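Long-range contact in DUF7790 domain-containing protein (Leptospira interrogans serogroup Icterohaemorrhagiae serovar copenhageni, PDB 6ULO), which is of unknown function but is probably a membrane protein whose soluble domain resembles the Rossmann folds: residues A[104-117]-A[172-186]. Residues are numbered along the deposited sequence; the frame is centred on the assembly and turned at random. Where two conformers were deposited one is given.
Sequences ILFLQKSEKKEDFI and FQTDDEQYSYIRKLA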
ATOM      1  N   ILE A 104      -3.778  10.267  -7.044  1.00  9.61           N
ATOM      2  CA  ILE A 104      -2.578  11.092  -7.122  1.00 10.02           C
ATOM      3  C   ILE A 104      -2.869  12.426  -7.803  1.00 10.65           C
ATOM      4  O   ILE A 104      -2.392  13.481  -7.365  1.00 11.11           O
ATOM      5  CB  ILE A 104      -1.465  10.290  -7.831  1.00 11.71           C
ATOM      6  CG1 ILE A 104      -1.054   9.115  -6.939  1.00 12.43           C
ATOM      7  CG2 ILE A 104      -0.275  11.186  -8.211  1.00 12.94           C
ATOM      8  CD1 ILE A 104      -0.312   8.009  -7.668  1.00 14.13           C
ATOM      9  N   LEU A 105      -3.638  12.402  -8.891  1.00 11.21           N
ATOM     10  CA  LEU A 105      -4.031  13.646  -9.551  1.00 11.04           C
ATOM     11  C   LEU A 105      -4.795  14.540  -8.589  1.00 10.98           C
ATOM     12  O   LEU A 105      -4.534  15.753  -8.502  1.00 12.39           O
ATOM     13  CB  LEU A 105      -4.880  13.298 -10.764  1.00 12.52           C
ATOM     14  CG  LEU A 105      -5.530  14.455 -11.517  1.00 13.34           C
ATOM     15  CD1 LEU A 105      -4.509  15.425 -12.133  1.00 15.41           C
ATOM     16  CD2 LEU A 105      -6.479  13.877 -12.611  1.00 15.29           C
ATOM     17  N   PHE A 106      -5.731  13.950  -7.822  1.00 10.58           N
ATOM     18  CA  PHE A 106      -6.499  14.767  -6.871  1.00 11.07           C
ATOM     19  C   PHE A 106      -5.598  15.342  -5.783  1.00 10.99           C
ATOM     20  O   PHE A 106      -5.750  16.506  -5.407  1.00 11.27           O
ATOM     21  CB  PHE A 106      -7.621  13.969  -6.232  1.00 11.84           C
ATOM     22  CG  PHE A 106      -8.739  13.561  -7.150  1.00 11.26           C
ATOM     23  CD1 PHE A 106      -8.851  14.038  -8.452  1.00 11.91           C
ATOM     24  CD2 PHE A 106      -9.722  12.678  -6.667  1.00 12.01           C
ATOM     25  CE1 PHE A 106      -9.911  13.647  -9.248  1.00 11.92           C
ATOM     26  CE2 PHE A 106     -10.785  12.282  -7.450  1.00 12.77           C
ATOM     27  CZ  PHE A 106     -10.890  12.786  -8.756  1.00 12.80           C
ATOM     28  N   LEU A 107      -4.635  14.567  -5.289  1.00 11.51           N
ATOM     29  CA  LEU A 107      -3.685  15.090  -4.307  1.00 11.14           C
ATOM     30  C   LEU A 107      -2.912  16.273  -4.869  1.00 11.20           C
ATOM     31  O   LEU A 107      -2.756  17.297  -4.199  1.00 12.26           O
ATOM     32  CB  LEU A 107      -2.687  14.003  -3.880  1.00 11.25           C
ATOM     33  CG  LEU A 107      -3.269  12.913  -2.974  1.00 11.25           C
ATOM     34  CD1 LEU A 107      -2.298  11.718  -2.939  1.00 12.29           C
ATOM     35  CD2 LEU A 107      -3.502  13.475  -1.559  1.00 11.92           C
ATOM     36  N   GLN A 108      -2.398  16.132  -6.099  1.00 11.44           N
ATOM     37  CA  GLN A 108      -1.652  17.227  -6.718  1.00 11.84           C
ATOM     38  C   GLN A 108      -2.454  18.519  -6.754  1.00 11.80           C
ATOM     39  O   GLN A 108      -1.901  19.595  -6.530  1.00 13.18           O
ATOM     40  CB  GLN A 108      -1.220  16.841  -8.133  1.00 13.31           C
ATOM     41  CG  GLN A 108      -0.140  15.745  -8.122  1.00 12.83           C
ATOM     42  CD  GLN A 108       0.117  15.168  -9.477  1.00 13.80           C
ATOM     43  OE1 GLN A 108      -0.723  15.276 -10.374  1.00 15.93           O
ATOM     44  NE2 GLN A 108       1.275  14.541  -9.634  1.00 14.94           N
ATOM     45  N   LYS A 109      -3.754  18.432  -7.023  1.00 12.62           N
ATOM     46  CA  LYS A 109      -4.569  19.615  -7.211  1.00 14.41           C
ATOM     47  C   LYS A 109      -5.227  20.105  -5.935  1.00 14.61           C
ATOM     48  O   LYS A 109      -5.793  21.191  -5.937  1.00 18.04           O
ATOM     49  CB  LYS A 109      -5.640  19.329  -8.266  1.00 15.46           C
ATOM     50  CG  LYS A 109      -5.057  19.029  -9.643  1.00 19.11           C
ATOM     51  CD  LYS A 109      -4.222  20.164 -10.163  1.00 22.27           C
ATOM     52  CE  LYS A 109      -3.790  19.851 -11.583  1.00 25.59           C
ATOM     53  NZ  LYS A 109      -3.047  20.968 -12.179  1.00 27.46           N
ATOM     54  N   SER A 110      -5.178  19.355  -4.837  1.00 12.89           N
ATOM     55  CA  SER A 110      -5.959  19.645  -3.628  1.00 12.41           C
ATOM     56  C   SER A 110      -5.035  20.216  -2.555  1.00 12.62           C
ATOM     57  O   SER A 110      -4.286  19.471  -1.910  1.00 13.25           O
ATOM     58  CB  SER A 110      -6.649  18.365  -3.143  1.00 12.72           C
ATOM     59  OG  SER A 110      -7.663  17.965  -4.046  1.00 14.20           O
ATOM     60  N   GLU A 111      -5.129  21.530  -2.319  1.00 13.82           N
ATOM     61  CA  GLU A 111      -4.166  22.166  -1.426  1.00 15.60           C
ATOM     62  C   GLU A 111      -4.335  21.718   0.019  1.00 15.50           C
ATOM     63  O   GLU A 111      -3.354  21.684   0.765  1.00 17.78           O
ATOM     64  CB  GLU A 111      -4.248  23.685  -1.551  1.00 18.51           C
ATOM     65  CG  GLU A 111      -3.873  24.167  -2.978  1.00 23.02           C
ATOM     66  CD  GLU A 111      -3.833  25.671  -3.158  1.00 28.01           C
ATOM     67  OE1 GLU A 111      -4.281  26.401  -2.254  1.00 29.91           O
ATOM     68  OE2 GLU A 111      -3.371  26.127  -4.228  1.00 30.57           O
ATOM     69  N   LYS A 112      -5.547  21.341   0.423  1.00 14.92           N
ATOM     70  CA  LYS A 112      -5.816  20.930   1.792  1.00 15.39           C
ATOM     71  C   LYS A 112      -6.546  19.591   1.773  1.00 13.17           C
ATOM     72  O   LYS A 112      -7.173  19.213   0.779  1.00 12.54           O
ATOM     73  CB  LYS A 112      -6.681  21.975   2.514  1.00 17.64           C
ATOM     74  CG  LYS A 112      -6.048  23.343   2.585  1.00 21.90           C
ATOM     75  CD  LYS A 112      -4.849  23.315   3.528  1.00 26.36           C
ATOM     76  CE  LYS A 112      -4.145  24.660   3.635  1.00 30.11           C
ATOM     77  NZ  LYS A 112      -2.793  24.472   4.232  1.00 32.88           N
ATOM     78  N   LYS A 113      -6.476  18.891   2.912  1.00 13.49           N
ATOM     79  CA  LYS A 113      -7.083  17.568   2.994  1.00 12.86           C
ATOM     80  C   LYS A 113      -8.574  17.609   2.699  1.00 12.48           C
ATOM     81  O   LYS A 113      -9.106  16.689   2.065  1.00 13.02           O
ATOM     82  CB  LYS A 113      -6.811  16.953   4.366  1.00 13.17           C
ATOM     83  CG  LYS A 113      -7.460  17.670   5.568  1.00 13.29           C
ATOM     84  CD  LYS A 113      -6.803  17.202   6.869  1.00 14.06           C
ATOM     85  CE  LYS A 113      -7.562  17.652   8.137  1.00 14.82           C
ATOM     86  NZ  LYS A 113      -7.657  19.139   8.255  1.00 15.91           N
ATOM     87  N   GLU A 114      -9.253  18.693   3.089  1.00 12.54           N
ATOM     88  CA  GLU A 114     -10.677  18.787   2.806  1.00 14.13           C
ATOM     89  C   GLU A 114     -10.948  18.852   1.309  1.00 13.23           C
ATOM     90  O   GLU A 114     -11.997  18.377   0.851  1.00 14.46           O
ATOM     91  CB  GLU A 114     -11.212  20.053   3.447  1.00 15.93           C
ATOM     92  CG  GLU A 114     -11.292  19.970   4.938  1.00 16.68           C
ATOM     93  CD  GLU A 114      -9.965  20.234   5.654  1.00 16.15           C
ATOM     94  OE1 GLU A 114      -9.030  20.815   5.051  1.00 15.87           O
ATOM     95  OE2 GLU A 114      -9.859  19.883   6.857  1.00 17.22           O
ATOM     96  N   ASP A 115     -10.033  19.466   0.538  1.00 12.58           N
ATOM     97  CA  ASP A 115     -10.198  19.549  -0.910  1.00 13.40           C
ATOM     98  C   ASP A 115     -10.085  18.165  -1.546  1.00 12.26           C
ATOM     99  O   ASP A 115     -10.822  17.829  -2.472  1.00 12.65           O
ATOM    100  CB  ASP A 115      -9.142  20.481  -1.529  1.00 15.29           C
ATOM    101  CG  ASP A 115      -9.179  21.872  -0.963  1.00 18.42           C
ATOM    102  OD1 ASP A 115     -10.288  22.403  -0.827  1.00 21.21           O
ATOM    103  OD2 ASP A 115      -8.111  22.428  -0.641  1.00 18.85           O
ATOM    104  N   PHE A 116      -9.166  17.345  -1.043  1.00 11.88           N
ATOM    105  CA  PHE A 116      -9.024  15.993  -1.552  1.00 11.86           C
ATOM    106  C   PHE A 116     -10.266  15.159  -1.276  1.00 11.56           C
ATOM    107  O   PHE A 116     -10.778  14.470  -2.164  1.00 12.40           O
ATOM    108  CB  PHE A 116      -7.800  15.364  -0.903  1.00 11.58           C
ATOM    109  CG  PHE A 116      -7.637  13.893  -1.199  1.00 10.58           C
ATOM    110  CD1 PHE A 116      -7.144  13.446  -2.428  1.00 11.50           C
ATOM    111  CD2 PHE A 116      -7.970  12.945  -0.232  1.00 11.80           C
ATOM    112  CE1 PHE A 116      -6.989  12.084  -2.672  1.00 11.95           C
ATOM    113  CE2 PHE A 116      -7.834  11.584  -0.475  1.00 11.39           C
ATOM    114  CZ  PHE A 116      -7.360  11.170  -1.706  1.00 11.74           C
ATOM    115  N   ILE A 117     -10.734  15.178  -0.022  1.00 12.05           N
ATOM    116  CA  ILE A 117     -11.950  14.456   0.323  1.00 12.94           C
ATOM    117  C   ILE A 117     -13.100  14.937  -0.536  1.00 13.09           C
ATOM    118  O   ILE A 117     -13.906  14.135  -1.017  1.00 12.63           O
ATOM    119  CB  ILE A 117     -12.248  14.577   1.829  1.00 13.78           C
ATOM    120  CG1 ILE A 117     -11.082  13.986   2.635  1.00 14.65           C
ATOM    121  CG2 ILE A 117     -13.597  13.915   2.185  1.00 15.47           C
ATOM    122  CD1 ILE A 117     -10.874  12.467   2.457  1.00 15.79           C
ATOM    123  N   PHE A 172      -3.412  10.572   7.124  1.00 11.21           N
ATOM    124  CA  PHE A 172      -3.211  11.611   6.104  1.00 10.97           C
ATOM    125  C   PHE A 172      -4.495  12.300   5.671  1.00 10.87           C
ATOM    126  O   PHE A 172      -4.414  13.385   5.074  1.00 11.76           O
ATOM    127  CB  PHE A 172      -2.437  11.062   4.888  1.00 11.27           C
ATOM    128  CG  PHE A 172      -3.303  10.420   3.814  1.00 11.09           C
ATOM    129  CD1 PHE A 172      -3.617  11.098   2.632  1.00 11.19           C
ATOM    130  CD2 PHE A 172      -3.756   9.110   3.954  1.00 11.45           C
ATOM    131  CE1 PHE A 172      -4.391  10.503   1.655  1.00 11.33           C
ATOM    132  CE2 PHE A 172      -4.534   8.515   2.977  1.00 11.19           C
ATOM    133  CZ  PHE A 172      -4.852   9.202   1.810  1.00 11.70           C
ATOM    134  N   GLN A 173      -5.674  11.705   5.922  1.00 10.71           N
ATOM    135  CA  GLN A 173      -6.927  12.353   5.547  1.00 11.47           C
ATOM    136  C   GLN A 173      -7.452  13.272   6.630  1.00 12.49           C
ATOM    137  O   GLN A 173      -8.345  14.075   6.361  1.00 13.73           O
ATOM    138  CB  GLN A 173      -8.025  11.343   5.171  1.00 11.89           C
ATOM    139  CG  GLN A 173      -7.616  10.482   3.959  1.00 11.26           C
ATOM    140  CD  GLN A 173      -8.453   9.236   3.789  1.00 11.58           C
ATOM    141  OE1 GLN A 173      -9.336   8.957   4.605  1.00 12.20           O
ATOM    142  NE2 GLN A 173      -8.119   8.426   2.783  1.00 11.68           N
ATOM    143  N   THR A 174      -6.904  13.187   7.836  1.00 11.61           N
ATOM    144  CA  THR A 174      -7.441  13.902   8.983  1.00 12.48           C
ATOM    145  C   THR A 174      -6.412  14.778   9.684  1.00 13.34           C
ATOM    146  O   THR A 174      -6.757  15.406  10.692  1.00 14.64           O
ATOM    147  CB  THR A 174      -8.047  12.933  10.024  1.00 13.65           C
ATOM    148  OG1 THR A 174      -7.008  12.090  10.542  1.00 14.71           O
ATOM    149  CG2 THR A 174      -9.148  12.082   9.444  1.00 14.23           C
ATOM    150  N   ASP A 175      -5.181  14.851   9.186  1.00 12.45           N
ATOM    151  CA  ASP A 175      -4.115  15.631   9.810  1.00 13.00           C
ATOM    152  C   ASP A 175      -3.393  16.440   8.742  1.00 12.81           C
ATOM    153  O   ASP A 175      -2.921  15.880   7.742  1.00 13.01           O
ATOM    154  CB  ASP A 175      -3.117  14.704  10.510  1.00 14.44           C
ATOM    155  CG  ASP A 175      -1.967  15.479  11.140  1.00 14.99           C
ATOM    156  OD1 ASP A 175      -2.212  16.165  12.144  1.00 16.57           O
ATOM    157  OD2 ASP A 175      -0.845  15.431  10.621  1.00 15.70           O
ATOM    158  N   ASP A 176      -3.301  17.755   8.961  1.00 13.53           N
ATOM    159  CA  ASP A 176      -2.738  18.635   7.936  1.00 14.06           C
ATOM    160  C   ASP A 176      -1.291  18.272   7.600  1.00 13.10           C
ATOM    161  O   ASP A 176      -0.910  18.279   6.424  1.00 13.45           O
ATOM    162  CB  ASP A 176      -2.828  20.100   8.382  1.00 14.74           C
ATOM    163  CG  ASP A 176      -4.241  20.659   8.352  1.00 16.66           C
ATOM    164  OD1 ASP A 176      -5.105  20.136   7.627  1.00 16.38           O
ATOM    165  OD2 ASP A 176      -4.475  21.668   9.068  1.00 19.33           O
ATOM    166  N   GLU A 177      -0.458  17.987   8.603  1.00 13.49           N
ATOM    167  CA  GLU A 177       0.946  17.708   8.323  0.59 13.58           C
ATOM    168  C   GLU A 177       1.111  16.412   7.539  1.00 12.50           C
ATOM    169  O   GLU A 177       1.875  16.366   6.567  1.00 13.38           O
ATOM    170  CB  GLU A 177       1.754  17.661   9.615  0.59 15.92           C
ATOM    171  CG  GLU A 177       3.239  17.541   9.376  0.59 18.83           C
ATOM    172  CD  GLU A 177       4.037  17.499  10.667  0.59 22.08           C
ATOM    173  OE1 GLU A 177       3.415  17.358  11.746  0.59 22.96           O
ATOM    174  OE2 GLU A 177       5.281  17.598  10.605  0.59 24.13           O
ATOM    175  N   GLN A 178       0.384  15.356   7.917  1.00 12.70           N
ATOM    176  CA  GLN A 178       0.497  14.094   7.185  1.00 11.50           C
ATOM    177  C   GLN A 178      -0.089  14.218   5.785  1.00 11.77           C
ATOM    178  O   GLN A 178       0.466  13.674   4.825  1.00 12.37           O
ATOM    179  CB  GLN A 178      -0.088  12.927   7.988  1.00 12.02           C
ATOM    180  CG  GLN A 178       0.737  12.654   9.238  1.00 13.00           C
ATOM    181  CD  GLN A 178       0.249  11.480  10.054  1.00 12.10           C
ATOM    182  OE1 GLN A 178      -0.560  10.662   9.590  1.00 12.43           O
ATOM    183  NE2 GLN A 178       0.753  11.383  11.289  1.00 13.22           N
ATOM    184  N   TYR A 179      -1.173  14.980   5.636  1.00 11.77           N
ATOM    185  CA  TYR A 179      -1.705  15.252   4.305  1.00 11.80           C
ATOM    186  C   TYR A 179      -0.654  15.943   3.443  1.00 11.71           C
ATOM    187  O   TYR A 179      -0.398  15.546   2.292  1.00 12.23           O
ATOM    188  CB  TYR A 179      -2.980  16.111   4.375  1.00 11.66           C
ATOM    189  CG  TYR A 179      -3.492  16.367   2.970  1.00 10.79           C
ATOM    190  CD1 TYR A 179      -4.212  15.389   2.298  1.00 11.07           C
ATOM    191  CD2 TYR A 179      -3.194  17.543   2.295  1.00 11.24           C
ATOM    192  CE1 TYR A 179      -4.616  15.566   0.992  1.00 11.52           C
ATOM    193  CE2 TYR A 179      -3.611  17.732   1.004  1.00 11.32           C
ATOM    194  CZ  TYR A 179      -4.322  16.742   0.352  1.00 11.34           C
ATOM    195  OH  TYR A 179      -4.718  16.897  -0.965  1.00 12.04           O
ATOM    196  N   SER A 180      -0.026  16.994   3.995  1.00 12.14           N
ATOM    197  CA  SER A 180       0.967  17.743   3.234  0.57 12.30           C
ATOM    198  C   SER A 180       2.139  16.861   2.819  1.00 11.34           C
ATOM    199  O   SER A 180       2.688  17.027   1.720  1.00 12.64           O
ATOM    200  CB  SER A 180       1.462  18.901   4.088  0.57 14.06           C
ATOM    201  OG  SER A 180       2.407  19.642   3.371  0.57 15.60           O
ATOM    202  N   TYR A 181       2.530  15.901   3.667  1.00 11.55           N
ATOM    203  CA  TYR A 181       3.641  15.018   3.333  1.00 11.68           C
ATOM    204  C   TYR A 181       3.296  14.164   2.116  1.00 11.65           C
ATOM    205  O   TYR A 181       4.100  14.028   1.179  1.00 12.74           O
ATOM    206  CB  TYR A 181       3.962  14.124   4.544  1.00 13.96           C
ATOM    207  CG  TYR A 181       5.180  13.258   4.308  1.00 15.71           C
ATOM    208  CD1 TYR A 181       6.462  13.742   4.568  1.00 18.24           C
ATOM    209  CD2 TYR A 181       5.069  11.990   3.769  1.00 14.61           C
ATOM    210  CE1 TYR A 181       7.589  12.969   4.311  1.00 19.76           C
ATOM    211  CE2 TYR A 181       6.199  11.233   3.475  1.00 16.03           C
ATOM    212  CZ  TYR A 181       7.433  11.724   3.773  1.00 18.68           C
ATOM    213  OH  TYR A 181       8.562  10.996   3.503  1.00 20.63           O
ATOM    214  N   ILE A 182       2.100  13.566   2.114  1.00 11.22           N
ATOM    215  CA  ILE A 182       1.666  12.757   0.977  1.00 11.45           C
ATOM    216  C   ILE A 182       1.497  13.615  -0.269  1.00 10.82           C
ATOM    217  O   ILE A 182       1.906  13.222  -1.376  1.00 11.75           O
ATOM    218  CB  ILE A 182       0.373  11.993   1.349  1.00 11.61           C
ATOM    219  CG1 ILE A 182       0.695  10.915   2.401  1.00 12.19           C
ATOM    220  CG2 ILE A 182      -0.303  11.394   0.124  1.00 11.72           C
ATOM    221  CD1 ILE A 182       1.720   9.864   1.950  1.00 12.74           C
ATOM    222  N   ARG A 183       0.922  14.816  -0.120  1.00 11.25           N
ATOM    223  CA  ARG A 183       0.756  15.678  -1.286  1.00 10.97           C
ATOM    224  C   ARG A 183       2.101  16.070  -1.881  1.00 11.16           C
ATOM    225  O   ARG A 183       2.238  16.159  -3.111  1.00 11.47           O
ATOM    226  CB  ARG A 183      -0.032  16.925  -0.894  1.00 11.98           C
ATOM    227  CG  ARG A 183      -0.186  17.881  -2.092  1.00 12.48           C
ATOM    228  CD  ARG A 183      -1.216  18.953  -1.869  1.00 12.46           C
ATOM    229  NE  ARG A 183      -1.487  19.704  -3.099  1.00 12.00           N
ATOM    230  CZ  ARG A 183      -1.140  20.969  -3.288  1.00 12.65           C
ATOM    231  NH1 ARG A 183      -0.522  21.634  -2.308  1.00 14.25           N
ATOM    232  NH2 ARG A 183      -1.442  21.563  -4.435  1.00 14.40           N
ATOM    233  N   LYS A 184       3.095  16.315  -1.030  1.00 11.66           N
ATOM    234  CA  LYS A 184       4.423  16.657  -1.525  1.00 11.19           C
ATOM    235  C   LYS A 184       4.988  15.532  -2.387  1.00 10.82           C
ATOM    236  O   LYS A 184       5.465  15.768  -3.509  1.00 11.79           O
ATOM    237  CB  LYS A 184       5.349  16.957  -0.354  1.00 12.58           C
ATOM    238  CG  LYS A 184       6.753  17.345  -0.817  1.00 15.46           C
ATOM    239  CD  LYS A 184       7.684  17.540   0.341  1.00 17.94           C
ATOM    240  CE  LYS A 184       9.050  18.015  -0.069  1.00 24.03           C
ATOM    241  NZ  LYS A 184      10.030  17.700   0.995  1.00 28.72           N
ATOM    242  N   LEU A 185       4.893  14.285  -1.913  1.00 11.03           N
ATOM    243  CA  LEU A 185       5.307  13.149  -2.740  1.00 11.19           C
ATOM    244  C   LEU A 185       4.530  13.105  -4.048  1.00 10.53           C
ATOM    245  O   LEU A 185       5.106  12.822  -5.108  1.00 11.34           O
ATOM    246  CB  LEU A 185       5.132  11.837  -1.982  1.00 11.84           C
ATOM    247  CG  LEU A 185       5.953  11.675  -0.704  1.00 13.26           C
ATOM    248  CD1 LEU A 185       5.683  10.270  -0.094  1.00 13.44           C
ATOM    249  CD2 LEU A 185       7.461  11.872  -0.974  1.00 14.07           C
ATOM    250  N   ALA A 186       3.212  13.354  -3.998  1.00 10.59           N
ATOM    251  CA  ALA A 186       2.407  13.296  -5.213  1.00 11.14           C
ATOM    252  C   ALA A 186       2.894  14.318  -6.222  1.00 10.72           C
ATOM    253  O   ALA A 186       3.064  14.002  -7.402  1.00 10.88           O
ATOM    254  CB  ALA A 186       0.931  13.491  -4.899  1.00 11.68           C
TER
HETATM  255  O   HOH W   1      -4.728  19.730   4.907  1.00 16.95           O
HETATM  256  O   HOH W   2      -6.929  21.765  10.211  1.00 43.35           O
HETATM  257  O   HOH W   3      -7.184  22.069   6.621  1.00 23.71           O
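Tyr179 points from helix 176-186 into the turn where helix 104-109 ends and helix 113-117 begins, and its side chain can be followed outward. CB lies alongside Lys113 CB. The ring is next: Lys113 CA sits over the middle of one face, 3.6 Å from the centroid, a CH-pi contact, with Lys112 C over the same face near CE2. CE1 touches Leu107 CD2 at 3.5 Å and Phe116 CB. At the tip, Tyr179 OH donates to Ser110 O at 2.8 Å, tilted 28° from the carbonyl plane.

One turn on, Arg183 bonds to two carbonyls in the last turn of helix 104-109. With CG anti to the backbone N (chi1 178°) and the chain extended, Arg183 NE donates to Leu107 O at 2.9 Å, in both the carbonyl and guanidinium planes, and NH2 to Gln108 O. Glu111 CA covers one guanidinium face. Gln108 NE2 returns a nearly straight bond (169°) to Ala186 O. At the other end, Lys113 NZ bridges Asp176 OD1 and Glu114 OE2.

Phe172 and Ile182 pack against helix 74-82, and Gln173 OE1 accepts from Asn160 ND2 of helix 139-166. The turn between consecutive helices thus packs across helix 176-187, where Ile104 and Ala186 meet Ile191 of edge strand 191-195, in a probably Rossmann-like alpha/beta fold.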